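Local coordinates for extracellular solute-binding protein (Bordetella parapertussis, PDB 3PU5) that probably binds a small solute, perhaps a polyamine, outside the cytoplasmic membrane for delivery to a transporter, at residues Lys127-Phe132 against Gly236-Gly241; Asn148-Ser151 against Gly156-Val159; Leu160-Lys165 against Ser299-Asp304; Ala274-Ala279 against Lys291-Ser296. One frame throughout, in Å; residues are numbered along the deposited sequence.

Contact 1: Lys127-Phe132 against Gly236-Gly241; sequences KSWKEF and GAVSSG
The indole of Trp129 meets the backbone of Gly236 and the side chain of Val238, joining the first turn of helix 129-138 to the start of strand 238-246 inside the alpha/beta fold of a periplasmic binding protein. Its NE1 donates to Gly236 O over 3.0 Å with an N-H...O angle of 151°, and that oxygen lies at the ring edge, in the indole plane. Tryptophan suits the place because its one polar atom finds a carbonyl while the rest of the ring is buried in apolar surroundings. Trp129 CZ2 rests 4.1 Å from Val238 CG2, the two side chains crossing at about a right angle. At the positive phi of Gly236 (109°) a CB would press on the carbonyl O of the residue before, which suits glycine.

In the next shell, chi1 of Trp129 (-70°) sets CG trans to the carbonyl carbon, directing the ring inward. Ile166 of helix 156-167 and Val113 and Ile115 of strand 111-117 pack against it. The start of the helix is capped: Glu235 accepts from the backbone N of Trp129 and of Lys130, and Ser128 is the N-cap, its small hydroxyl reaching forward to the first turn. Ser128 OG accepts from Glu131 N at 2.8 Å, while Glu131 OE1, met from above its carboxylate plane, takes the N-H of Lys127 with N and OE1 2.8 Å apart.

Contact 2: Asn148-Ser151 against Gly156-Val159; sequences NNLS and GAEV
Asn148 and Leu150 pack against the first turn of helix 156-167 at a strand-loop-helix turn, where the chain leaves strand 145-148 and folds back on itself. The van der Waals contacts centre on Gly156, whose CA lies 3.6 Å from Asn148 CB. With hydrogen alone at the alpha carbon, glycine lets the helix come this close: its CA is only 4.7 Å from Leu150 CA. Leu150 CD1 reaches in at 3.5 Å from Ala157 N and 4.1 Å from Ala157 CB, since a chi1 near 180° (-174°) swings the branch to the helix. The small methyl of Ala157 allows this approach. About one turn along the helix, Val159 CG2 covers the end of the Asn148 amide, the two side chains crossing at about a right angle.

The polar links all run through water. N-H groups in the first turn of a helix have no carbonyl within it to bond, and here two waters take that part. One accepts from Gly156 N at 2.8 Å and donates to Asn149 O at 2.8 Å; the other accepts from Ala157 N at 3.0 Å and gives Leu150 O a weak bond.

Around the turn, Leu315 and Trp319 of helix 305-322 cover Leu150, while Pro211 and Trp213 of strand 209-213 and Phe192 of strand 188-192, the parallel partner of strand 145-148, close over Asn148.

Contact 3: Leu160-Lys165 against Ser299-Asp304; sequences LSMFGK and SVQLVD
Lys165 and Gln301 come together because one chain is straight and the other folded. Lys165 leaves the helix with chi1 at -174° and stays fully extended beyond CG, whereas Gln301 bends at chi2 (-67°) and offers its amide across the lysine's path, so that the two side chains meet at about a right angle. Lys165 NZ ends 3.0 Å from Gln301 OE1, but the angle is poor and the approach does not amount to a hydrogen bond. The other end of the amide has a partner: Gln301 NE2 donates to Ser299 O at 3.2 Å, nearly straight at 168°, coming from above the plane of that carbonyl. This bond within 299-304 helps set the rotation of the amide and leaves its oxygen toward the ammonium group. Backbone bonds from Gln301 to Ala237 and Ser239 hold the extended chain beside strand 238-246.

The rest of the contact is van der Waals packing. The selenium of the selenomethionine at Met162 lies 4.2 Å from Gln301 CG, against the aliphatic part of that side chain. One turn before Lys165, Ser161 CB sits 3.9 Å from Val303 CG2, and Ser161 OG is 3.8 Å from Val303 CG1. A serine can face a valine here because its hydroxyl bonds back to Ala157 O of its own helix. Val303 is also covered by Val238 and by Leu308 of helix 305-322, which begins right after its N-cap, Asp304.

Helix 156-167 is thus joined to the extended chain by dispersion forces and, at exposed Lys165, by a probable charge-dipole attraction, with Lys165 NZ also weakly bonded to Tyr171 OH.

Contact 4: Ala274-Ala279 against Lys291-Ser296; sequences AMYYGA and KHRLPS
Largely a surface contact, the meeting of Leu294 with Gly278 and of Arg293 with Tyr276 brings together the chain leaving helix 265-275 and the loop that later leads to helix 305-322, in this member of the periplasmic binding protein superfamily. No hydrogen bond crosses between the segments. Leu294 carries most of it: its first torsion (chi1 -163°) carries the branch past the carbonyl side and sends both methyls to the backbone of the facing loop. Leu294 CD2 lies 3.7 Å from Gly278 CA, and Leu294 CD1 is 4.0 Å from Tyr277 O. A branched apolar side chain covers such a stretch of main chain well, and the bare alpha carbon of Gly278 lets the methyl approach closely.

Tyr276, the first residue past the helix, has positive phi (56°), a turn that breaks the helical course. Its ring presents its edge to Arg293, with CE2 4.1 Å from Arg293 NH2 and the ring and guanidinium planes 69° apart. No bond is made here; the arginine's polar atoms are engaged elsewhere: NH2 and NH1 form salt bridges to Asp222 and Glu221 of helix 214-223, and NE bonds to Lys289 O. Arginine suits the place because its flat guanidinium, with several N-H donors, can serve all three at once.

Tyr110 ties the two segments further, bonding to the Gly278 backbone and, through its hydroxyl, to Pro295 O. The CB of Tyr277 points away from 291-296, and one face of its ring is covered by CB of the selenomethionine at Met275, 3.4 Å above the ring plane and offset toward the rim.

Overall arrangement
Contacts 1 and 2 are buried, contact 3 is partly so, and contact 4 lies at the surface. Helix 156-167 serves two of them: its first turn in contact 2 and its middle in contact 3, while strand 238-246, used in contact 1, packs on the same helix through Val238 and Glu158. Probable backbone hydrogen bonds of Ala237 and Ser239 to Gln301 join contacts 1 and 3. Their chemistry differs with their place. Contact 1 pairs an indole with a carbonyl, contact 2 bridges a helix start to a loop through two waters, contact 3 grades from apolar packing to an exposed lysine, and contact 4 relies on leucine, with its arginine bound elsewhere. Val300 touching Pro295 links contacts 3 and 4.

Contact 1: Lys127-Phe132 against Gly236-Gly241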
loop_
_atom_site.group_PDB
_atom_site.type_symbol
_atom_site.label_atom_id
_atom_site.label_comp_id
_atom_site.label_asym_id
_atom_site.label_seq_id
_atom_site.Cartn_x
_atom_site.Cartn_y
_atom_site.Cartn_z
ATOM N N LYS A 127 -17.387 9.045 9.792
ATOM C CA LYS A 127 -17.428 7.587 9.699
ATOM C C LYS A 127 -17.188 7.067 8.292
ATOM O O LYS A 127 -16.930 5.871 8.103
ATOM C CB LYS A 127 -18.768 7.052 10.203
ATOM C CG LYS A 127 -18.960 7.159 11.708
ATOM C CD LYS A 127 -20.386 6.778 12.086
ATOM C CE LYS A 127 -20.528 6.541 13.583
ATOM N NZ LYS A 127 -21.900 6.050 13.913
ATOM N N SER A 128 -17.283 7.955 7.308
ATOM C CA SER A 128 -17.211 7.545 5.912
ATOM C C SER A 128 -16.541 8.596 5.033
ATOM O O SER A 128 -16.452 9.768 5.408
ATOM C CB SER A 128 -18.611 7.265 5.374
ATOM O OG SER A 128 -19.351 8.470 5.290
ATOM N N TRP A 129 -16.076 8.161 3.863
ATOM C CA TRP A 129 -15.570 9.072 2.840
ATOM C C TRP A 129 -16.661 10.056 2.433
ATOM O O TRP A 129 -16.400 11.237 2.162
ATOM C CB TRP A 129 -15.158 8.286 1.594
ATOM C CG TRP A 129 -13.918 7.442 1.757
ATOM C CD1 TRP A 129 -13.840 6.069 1.776
ATOM C CD2 TRP A 129 -12.580 7.923 1.904
ATOM N NE1 TRP A 129 -12.526 5.673 1.926
ATOM C CE2 TRP A 129 -11.736 6.794 2.014
ATOM C CE3 TRP A 129 -12.009 9.203 1.953
ATOM C CZ2 TRP A 129 -10.352 6.909 2.175
ATOM C CZ3 TRP A 129 -10.640 9.317 2.116
ATOM C CH2 TRP A 129 -9.824 8.174 2.223
ATOM N N LYS A 130 -17.886 9.546 2.347
ATOM C CA LYS A 130 -19.023 10.362 1.947
ATOM C C LYS A 130 -19.268 11.471 2.974
ATOM O O LYS A 130 -19.492 12.630 2.612
ATOM C CB LYS A 130 -20.268 9.478 1.772
ATOM C CG LYS A 130 -21.514 10.222 1.327
ATOM C CD LYS A 130 -22.649 9.243 1.026
ATOM C CE LYS A 130 -22.310 8.350 -0.171
ATOM N NZ LYS A 130 -23.022 7.026 -0.144
ATOM N N GLU A 131 -19.220 11.116 4.255
ATOM C CA GLU A 131 -19.397 12.107 5.315
ATOM C C GLU A 131 -18.264 13.139 5.257
ATOM O O GLU A 131 -18.497 14.343 5.321
ATOM C CB GLU A 131 -19.421 11.429 6.681
ATOM C CG GLU A 131 -19.667 12.389 7.816
ATOM C CD GLU A 131 -19.719 11.715 9.170
ATOM O OE1 GLU A 131 -19.754 10.466 9.222
ATOM O OE2 GLU A 131 -19.723 12.445 10.185
ATOM N N PHE A 132 -17.034 12.655 5.136
ATOM C CA PHE A 132 -15.873 13.524 4.963
ATOM C C PHE A 132 -16.084 14.536 3.834
ATOM O O PHE A 132 -15.863 15.737 4.004
ATOM C CB PHE A 132 -14.632 12.667 4.680
ATOM C CG PHE A 132 -13.418 13.461 4.287
ATOM C CD1 PHE A 132 -12.977 14.508 5.074
ATOM C CD2 PHE A 132 -12.711 13.149 3.131
ATOM C CE1 PHE A 132 -11.848 15.241 4.712
ATOM C CE2 PHE A 132 -11.583 13.878 2.764
ATOM C CZ PHE A 132 -11.151 14.923 3.559
ATOM N N GLY A 236 -14.901 1.420 3.127
ATOM C CA GLY A 236 -13.624 0.730 3.060
ATOM C C GLY A 236 -12.452 1.688 2.931
ATOM O O GLY A 236 -12.541 2.712 2.256
ATOM N N ALA A 237 -11.345 1.358 3.585
ATOM C CA ALA A 237 -10.094 2.070 3.345
ATOM C C ALA A 237 -9.497 1.631 1.995
ATOM O O ALA A 237 -9.781 0.537 1.500
ATOM C CB ALA A 237 -9.116 1.840 4.486
ATOM N N VAL A 238 -8.693 2.500 1.396
ATOM C CA VAL A 238 -8.093 2.222 0.098
ATOM C C VAL A 238 -6.649 1.852 0.327
ATOM O O VAL A 238 -5.863 2.673 0.799
ATOM C CB VAL A 238 -8.119 3.448 -0.793
ATOM C CG1 VAL A 238 -7.818 3.050 -2.232
ATOM C CG2 VAL A 238 -9.453 4.129 -0.669
ATOM N N SER A 239 -6.304 0.620 -0.026
ATOM C CA SER A 239 -5.057 0.036 0.414
ATOM C C SER A 239 -4.166 -0.330 -0.743
ATOM O O SER A 239 -4.634 -0.666 -1.828
ATOM C CB SER A 239 -5.339 -1.195 1.260
ATOM O OG SER A 239 -6.181 -0.854 2.346
ATOM N N SER A 240 -2.866 -0.246 -0.497
ATOM C CA SER A 240 -1.885 -0.582 -1.502
ATOM C C SER A 240 -0.728 -1.257 -0.787
ATOM O O SER A 240 -0.588 -1.157 0.436
ATOM C CB SER A 240 -1.399 0.681 -2.214
ATOM O OG SER A 240 -2.470 1.379 -2.827
ATOM N N GLY A 241 0.122 -1.927 -1.546
ATOM C CA GLY A 241 1.264 -2.578 -0.944
ATOM C C GLY A 241 2.250 -3.051 -1.984
ATOM O O GLY A 241 1.944 -3.076 -3.176
#

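Contact 2: Asn148-Ser151 against Gly156-Val159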
loop_
_atom_site.group_PDB
_atom_site.type_symbol
_atom_site.label_atom_id
_atom_site.label_comp_id
_atom_site.label_asym_id
_atom_site.label_seq_id
_atom_site.Cartn_x
_atom_site.Cartn_y
_atom_site.Cartn_z
ATOM N N ASN A 148 -4.345 14.593 -0.723
ATOM C CA ASN A 148 -3.189 14.091 -1.478
ATOM C C ASN A 148 -2.957 14.866 -2.780
ATOM O O ASN A 148 -3.874 14.993 -3.599
ATOM C CB ASN A 148 -3.387 12.612 -1.866
ATOM C CG ASN A 148 -3.906 11.746 -0.726
ATOM O OD1 ASN A 148 -3.355 10.671 -0.455
ATOM N ND2 ASN A 148 -4.991 12.178 -0.088
ATOM N N ASN A 149 -1.743 15.360 -2.995
ATOM C CA ASN A 149 -1.418 15.938 -4.298
ATOM C C ASN A 149 -1.307 14.847 -5.350
ATOM O O ASN A 149 -0.515 13.918 -5.185
ATOM C CB ASN A 149 -0.114 16.729 -4.254
ATOM C CG ASN A 149 0.160 17.452 -5.565
ATOM O OD1 ASN A 149 1.260 17.400 -6.101
ATOM N ND2 ASN A 149 -0.857 18.109 -6.092
ATOM N N LEU A 150 -2.089 14.951 -6.426
ATOM C CA LEU A 150 -2.085 13.910 -7.464
ATOM C C LEU A 150 -0.683 13.610 -8.020
ATOM O O LEU A 150 -0.293 12.449 -8.160
ATOM C CB LEU A 150 -3.062 14.237 -8.604
ATOM C CG LEU A 150 -3.198 13.098 -9.621
ATOM C CD1 LEU A 150 -3.502 11.797 -8.898
ATOM C CD2 LEU A 150 -4.248 13.375 -10.691
ATOM N N SER A 151 0.085 14.655 -8.303
ATOM C CA SER A 151 1.402 14.501 -8.924
ATOM C C SER A 151 2.515 14.001 -8.006
ATOM O O SER A 151 3.661 13.902 -8.439
ATOM C CB SER A 151 1.855 15.838 -9.520
ATOM O OG SER A 151 0.877 16.332 -10.413
ATOM N N GLY A 156 -2.779 9.616 -4.320
ATOM C CA GLY A 156 -3.866 10.494 -4.711
ATOM C C GLY A 156 -4.823 9.833 -5.690
ATOM O O GLY A 156 -6.043 9.915 -5.539
ATOM N N ALA A 157 -4.270 9.187 -6.711
ATOM C CA ALA A 157 -5.103 8.518 -7.703
ATOM C C ALA A 157 -6.046 7.533 -7.032
ATOM O O ALA A 157 -7.204 7.406 -7.430
ATOM C CB ALA A 157 -4.244 7.808 -8.746
ATOM N N GLU A 158 -5.546 6.839 -6.012
ATOM C CA GLU A 158 -6.327 5.826 -5.302
ATOM C C GLU A 158 -7.526 6.421 -4.556
ATOM O O GLU A 158 -8.640 5.909 -4.653
ATOM C CB GLU A 158 -5.443 5.043 -4.318
ATOM C CG GLU A 158 -4.548 3.952 -4.949
ATOM C CD GLU A 158 -3.293 4.489 -5.646
ATOM O OE1 GLU A 158 -3.127 5.727 -5.747
ATOM O OE2 GLU A 158 -2.467 3.657 -6.105
ATOM N N VAL A 159 -7.291 7.484 -3.794
ATOM C CA VAL A 159 -8.378 8.140 -3.069
ATOM C C VAL A 159 -9.446 8.648 -4.039
ATOM O O VAL A 159 -10.636 8.432 -3.824
ATOM C CB VAL A 159 -7.865 9.290 -2.182
ATOM C CG1 VAL A 159 -9.021 9.926 -1.407
ATOM C CG2 VAL A 159 -6.828 8.764 -1.219
HETATM O O HOH W 1 -0.665 11.134 -5.228
HETATM O O HOH W 2 -1.271 9.301 -7.235
#

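Contact 3: Leu160-Lys165 against Ser299-Asp304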
loop_
_atom_site.group_PDB
_atom_site.type_symbol
_atom_site.label_atom_id
_atom_site.label_comp_id
_atom_site.label_asym_id
_atom_site.label_seq_id
_atom_site.Cartn_x
_atom_site.Cartn_y
_atom_site.Cartn_z
ATOM N N LEU A 160 -9.017 9.318 -5.105
ATOM C CA LEU A 160 -9.952 9.800 -6.129
ATOM C C LEU A 160 -10.769 8.656 -6.740
ATOM O O LEU A 160 -11.963 8.809 -7.006
ATOM C CB LEU A 160 -9.211 10.569 -7.223
ATOM C CG LEU A 160 -8.662 11.951 -6.834
ATOM C CD1 LEU A 160 -7.620 12.417 -7.835
ATOM C CD2 LEU A 160 -9.804 12.966 -6.711
ATOM N N SER A 161 -10.127 7.509 -6.955
ATOM C CA SER A 161 -10.846 6.332 -7.449
ATOM C C SER A 161 -12.040 5.979 -6.565
ATOM O O SER A 161 -13.099 5.590 -7.067
ATOM C CB SER A 161 -9.915 5.126 -7.565
ATOM O OG SER A 161 -9.106 5.233 -8.717
HETATM N N MSE A 162 -11.863 6.092 -5.248
HETATM C CA MSE A 162 -12.960 5.846 -4.318
HETATM C C MSE A 162 -14.070 6.862 -4.526
HETATM O O MSE A 162 -15.251 6.528 -4.385
HETATM C CB MSE A 162 -12.503 5.937 -2.861
HETATM C CG MSE A 162 -11.834 4.692 -2.317
HETATM SE SE MSE A 162 -13.033 3.168 -1.990
HETATM C CE MSE A 162 -14.709 4.101 -1.937
ATOM N N PHE A 163 -13.689 8.108 -4.813
ATOM C CA PHE A 163 -14.688 9.137 -5.100
ATOM C C PHE A 163 -15.471 8.774 -6.369
ATOM O O PHE A 163 -16.688 8.952 -6.438
ATOM C CB PHE A 163 -14.057 10.524 -5.262
ATOM C CG PHE A 163 -13.538 11.126 -3.984
ATOM C CD1 PHE A 163 -13.760 10.515 -2.767
ATOM C CD2 PHE A 163 -12.850 12.333 -4.013
ATOM C CE1 PHE A 163 -13.287 11.079 -1.593
ATOM C CE2 PHE A 163 -12.362 12.912 -2.843
ATOM C CZ PHE A 163 -12.585 12.281 -1.628
ATOM N N GLY A 164 -14.768 8.272 -7.378
ATOM C CA GLY A 164 -15.427 7.837 -8.597
ATOM C C GLY A 164 -16.437 6.735 -8.328
ATOM O O GLY A 164 -17.507 6.701 -8.933
ATOM N N LYS A 165 -16.106 5.830 -7.411
ATOM C CA LYS A 165 -16.992 4.711 -7.086
ATOM C C LYS A 165 -18.214 5.154 -6.270
ATOM O O LYS A 165 -19.333 4.719 -6.530
ATOM C CB LYS A 165 -16.226 3.634 -6.327
ATOM C CG LYS A 165 -17.022 2.360 -6.060
ATOM C CD LYS A 165 -16.130 1.321 -5.385
ATOM C CE LYS A 165 -16.926 0.273 -4.609
ATOM N NZ LYS A 165 -16.024 -0.583 -3.767
ATOM N N SER A 299 -12.229 -6.041 4.496
ATOM C CA SER A 299 -12.918 -4.789 4.214
ATOM C C SER A 299 -12.157 -3.825 3.293
ATOM O O SER A 299 -12.772 -2.976 2.641
ATOM C CB SER A 299 -13.256 -4.069 5.521
ATOM O OG SER A 299 -12.073 -3.573 6.134
ATOM N N VAL A 300 -10.830 -3.926 3.251
ATOM C CA VAL A 300 -10.045 -2.920 2.524
ATOM C C VAL A 300 -10.255 -3.032 1.019
ATOM O O VAL A 300 -10.492 -4.119 0.501
ATOM C CB VAL A 300 -8.523 -2.967 2.862
ATOM C CG1 VAL A 300 -8.286 -2.654 4.342
ATOM C CG2 VAL A 300 -7.909 -4.314 2.487
ATOM N N GLN A 301 -10.165 -1.899 0.329
ATOM C CA GLN A 301 -10.404 -1.839 -1.107
ATOM C C GLN A 301 -9.104 -1.601 -1.858
ATOM O O GLN A 301 -8.320 -0.714 -1.500
ATOM C CB GLN A 301 -11.389 -0.711 -1.439
ATOM C CG GLN A 301 -12.734 -0.851 -0.752
ATOM C CD GLN A 301 -13.521 -2.046 -1.250
ATOM O OE1 GLN A 301 -13.832 -2.145 -2.436
ATOM N NE2 GLN A 301 -13.850 -2.965 -0.342
ATOM N N LEU A 302 -8.884 -2.389 -2.905
ATOM C CA LEU A 302 -7.714 -2.229 -3.749
ATOM C C LEU A 302 -8.161 -1.855 -5.149
ATOM O O LEU A 302 -9.070 -2.474 -5.702
ATOM C CB LEU A 302 -6.903 -3.525 -3.810
ATOM C CG LEU A 302 -6.163 -3.927 -2.536
ATOM C CD1 LEU A 302 -7.121 -4.550 -1.535
ATOM C CD2 LEU A 302 -5.062 -4.900 -2.885
ATOM N N VAL A 303 -7.521 -0.844 -5.719
ATOM C CA VAL A 303 -7.855 -0.401 -7.062
ATOM C C VAL A 303 -6.960 -1.092 -8.091
ATOM O O VAL A 303 -5.759 -1.244 -7.880
ATOM C CB VAL A 303 -7.725 1.120 -7.188
ATOM C CG1 VAL A 303 -8.200 1.578 -8.565
ATOM C CG2 VAL A 303 -8.522 1.811 -6.074
ATOM N N ASP A 304 -7.568 -1.517 -9.192
ATOM C CA ASP A 304 -6.876 -2.213 -10.278
ATOM C C ASP A 304 -5.634 -1.460 -10.755
ATOM O O ASP A 304 -5.734 -0.333 -11.241
ATOM C CB ASP A 304 -7.860 -2.411 -11.444
ATOM C CG ASP A 304 -7.218 -3.054 -12.670
ATOM O OD1 ASP A 304 -6.022 -3.413 -12.626
ATOM O OD2 ASP A 304 -7.930 -3.210 -13.687
#

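Contact 4: Ala274-Ala279 against Lys291-Ser296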
loop_
_atom_site.group_PDB
_atom_site.type_symbol
_atom_site.label_atom_id
_atom_site.label_comp_id
_atom_site.label_asym_id
_atom_site.label_seq_id
_atom_site.Cartn_x
_atom_site.Cartn_y
_atom_site.Cartn_z
ATOM N N ALA A 274 5.494 -5.110 13.329
ATOM C CA ALA A 274 6.645 -4.222 13.475
ATOM C C ALA A 274 6.467 -2.930 12.665
ATOM O O ALA A 274 6.857 -1.845 13.104
ATOM C CB ALA A 274 7.919 -4.952 13.047
HETATM N N MSE A 275 5.868 -3.055 11.482
HETATM C CA MSE A 275 5.722 -1.921 10.569
HETATM C C MSE A 275 4.378 -1.207 10.677
HETATM O O MSE A 275 4.171 -0.204 10.000
HETATM C CB MSE A 275 5.913 -2.374 9.120
HETATM C CG MSE A 275 7.298 -2.874 8.822
HETATM SE SE MSE A 275 8.616 -1.425 8.925
HETATM C CE MSE A 275 7.977 -0.298 7.445
ATOM N N TYR A 276 3.470 -1.708 11.515
ATOM C CA TYR A 276 2.085 -1.211 11.529
ATOM C C TYR A 276 1.434 -1.320 10.142
ATOM O O TYR A 276 0.794 -0.377 9.657
ATOM C CB TYR A 276 1.989 0.230 12.050
ATOM C CG TYR A 276 2.313 0.388 13.525
ATOM C CD1 TYR A 276 3.585 0.109 14.010
ATOM C CD2 TYR A 276 1.362 0.849 14.420
ATOM C CE1 TYR A 276 3.890 0.262 15.350
ATOM C CE2 TYR A 276 1.652 1.001 15.761
ATOM C CZ TYR A 276 2.914 0.708 16.221
ATOM O OH TYR A 276 3.215 0.864 17.554
ATOM N N TYR A 277 1.610 -2.483 9.519
ATOM C CA TYR A 277 0.969 -2.815 8.252
ATOM C C TYR A 277 -0.097 -3.882 8.471
ATOM O O TYR A 277 -0.119 -4.556 9.511
ATOM C CB TYR A 277 1.979 -3.398 7.264
ATOM C CG TYR A 277 3.005 -2.437 6.700
ATOM C CD1 TYR A 277 2.777 -1.064 6.658
ATOM C CD2 TYR A 277 4.195 -2.916 6.177
ATOM C CE1 TYR A 277 3.724 -0.197 6.120
ATOM C CE2 TYR A 277 5.141 -2.062 5.643
ATOM C CZ TYR A 277 4.902 -0.711 5.611
ATOM O OH TYR A 277 5.859 0.118 5.066
ATOM N N GLY A 278 -0.961 -4.048 7.468
ATOM C CA GLY A 278 -1.895 -5.153 7.438
ATOM C C GLY A 278 -1.304 -6.348 6.709
ATOM O O GLY A 278 -0.674 -6.185 5.667
ATOM N N ALA A 279 -1.518 -7.544 7.260
ATOM C CA ALA A 279 -1.033 -8.786 6.662
ATOM C C ALA A 279 -1.982 -9.273 5.582
ATOM O O ALA A 279 -3.204 -9.143 5.715
ATOM C CB ALA A 279 -0.880 -9.856 7.721
ATOM N N LYS A 291 -4.999 -4.947 16.910
ATOM C CA LYS A 291 -6.212 -5.753 16.810
ATOM C C LYS A 291 -7.482 -4.913 16.670
ATOM O O LYS A 291 -8.390 -5.253 15.903
ATOM C CB LYS A 291 -6.301 -6.624 18.066
ATOM C CG LYS A 291 -7.482 -7.543 18.174
ATOM C CD LYS A 291 -7.454 -8.196 19.561
ATOM C CE LYS A 291 -8.306 -9.454 19.601
ATOM N NZ LYS A 291 -9.699 -9.174 19.156
ATOM N N HIS A 292 -7.539 -3.814 17.410
ATOM C CA HIS A 292 -8.760 -3.026 17.483
ATOM C C HIS A 292 -8.858 -1.895 16.453
ATOM O O HIS A 292 -9.920 -1.286 16.303
ATOM C CB HIS A 292 -8.949 -2.479 18.907
ATOM C CG HIS A 292 -8.884 -3.538 19.968
ATOM N ND1 HIS A 292 -9.817 -4.551 20.067
ATOM C CD2 HIS A 292 -7.990 -3.753 20.961
ATOM C CE1 HIS A 292 -9.501 -5.340 21.079
ATOM N NE2 HIS A 292 -8.398 -4.879 21.640
ATOM N N ARG A 293 -7.775 -1.612 15.739
ATOM C CA ARG A 293 -7.780 -0.445 14.852
ATOM C C ARG A 293 -7.358 -0.694 13.400
ATOM O O ARG A 293 -7.814 0.006 12.491
ATOM C CB ARG A 293 -6.993 0.721 15.473
ATOM C CG ARG A 293 -5.630 0.349 16.010
ATOM C CD ARG A 293 -5.038 1.482 16.829
ATOM N NE ARG A 293 -3.711 1.130 17.324
ATOM C CZ ARG A 293 -2.816 1.999 17.785
ATOM N NH1 ARG A 293 -3.093 3.294 17.815
ATOM N NH2 ARG A 293 -1.635 1.567 18.212
ATOM N N LEU A 294 -6.488 -1.671 13.180
ATOM C CA LEU A 294 -6.117 -2.045 11.830
ATOM C C LEU A 294 -7.369 -2.420 11.049
ATOM O O LEU A 294 -8.191 -3.195 11.533
ATOM C CB LEU A 294 -5.167 -3.231 11.860
ATOM C CG LEU A 294 -4.397 -3.451 10.564
ATOM C CD1 LEU A 294 -3.310 -2.407 10.470
ATOM C CD2 LEU A 294 -3.809 -4.852 10.545
ATOM N N PRO A 295 -7.524 -1.872 9.834
ATOM C CA PRO A 295 -8.728 -2.215 9.056
ATOM C C PRO A 295 -8.701 -3.691 8.663
ATOM O O PRO A 295 -7.635 -4.234 8.364
ATOM C CB PRO A 295 -8.602 -1.335 7.801
ATOM C CG PRO A 295 -7.091 -1.109 7.672
ATOM C CD PRO A 295 -6.647 -0.931 9.108
ATOM N N SER A 296 -9.871 -4.319 8.667
ATOM C CA SER A 296 -10.001 -5.743 8.390
ATOM C C SER A 296 -9.505 -6.113 6.995
ATOM O O SER A 296 -9.743 -5.398 6.024
ATOM C CB SER A 296 -11.468 -6.168 8.535
ATOM O OG SER A 296 -11.617 -7.535 8.211
#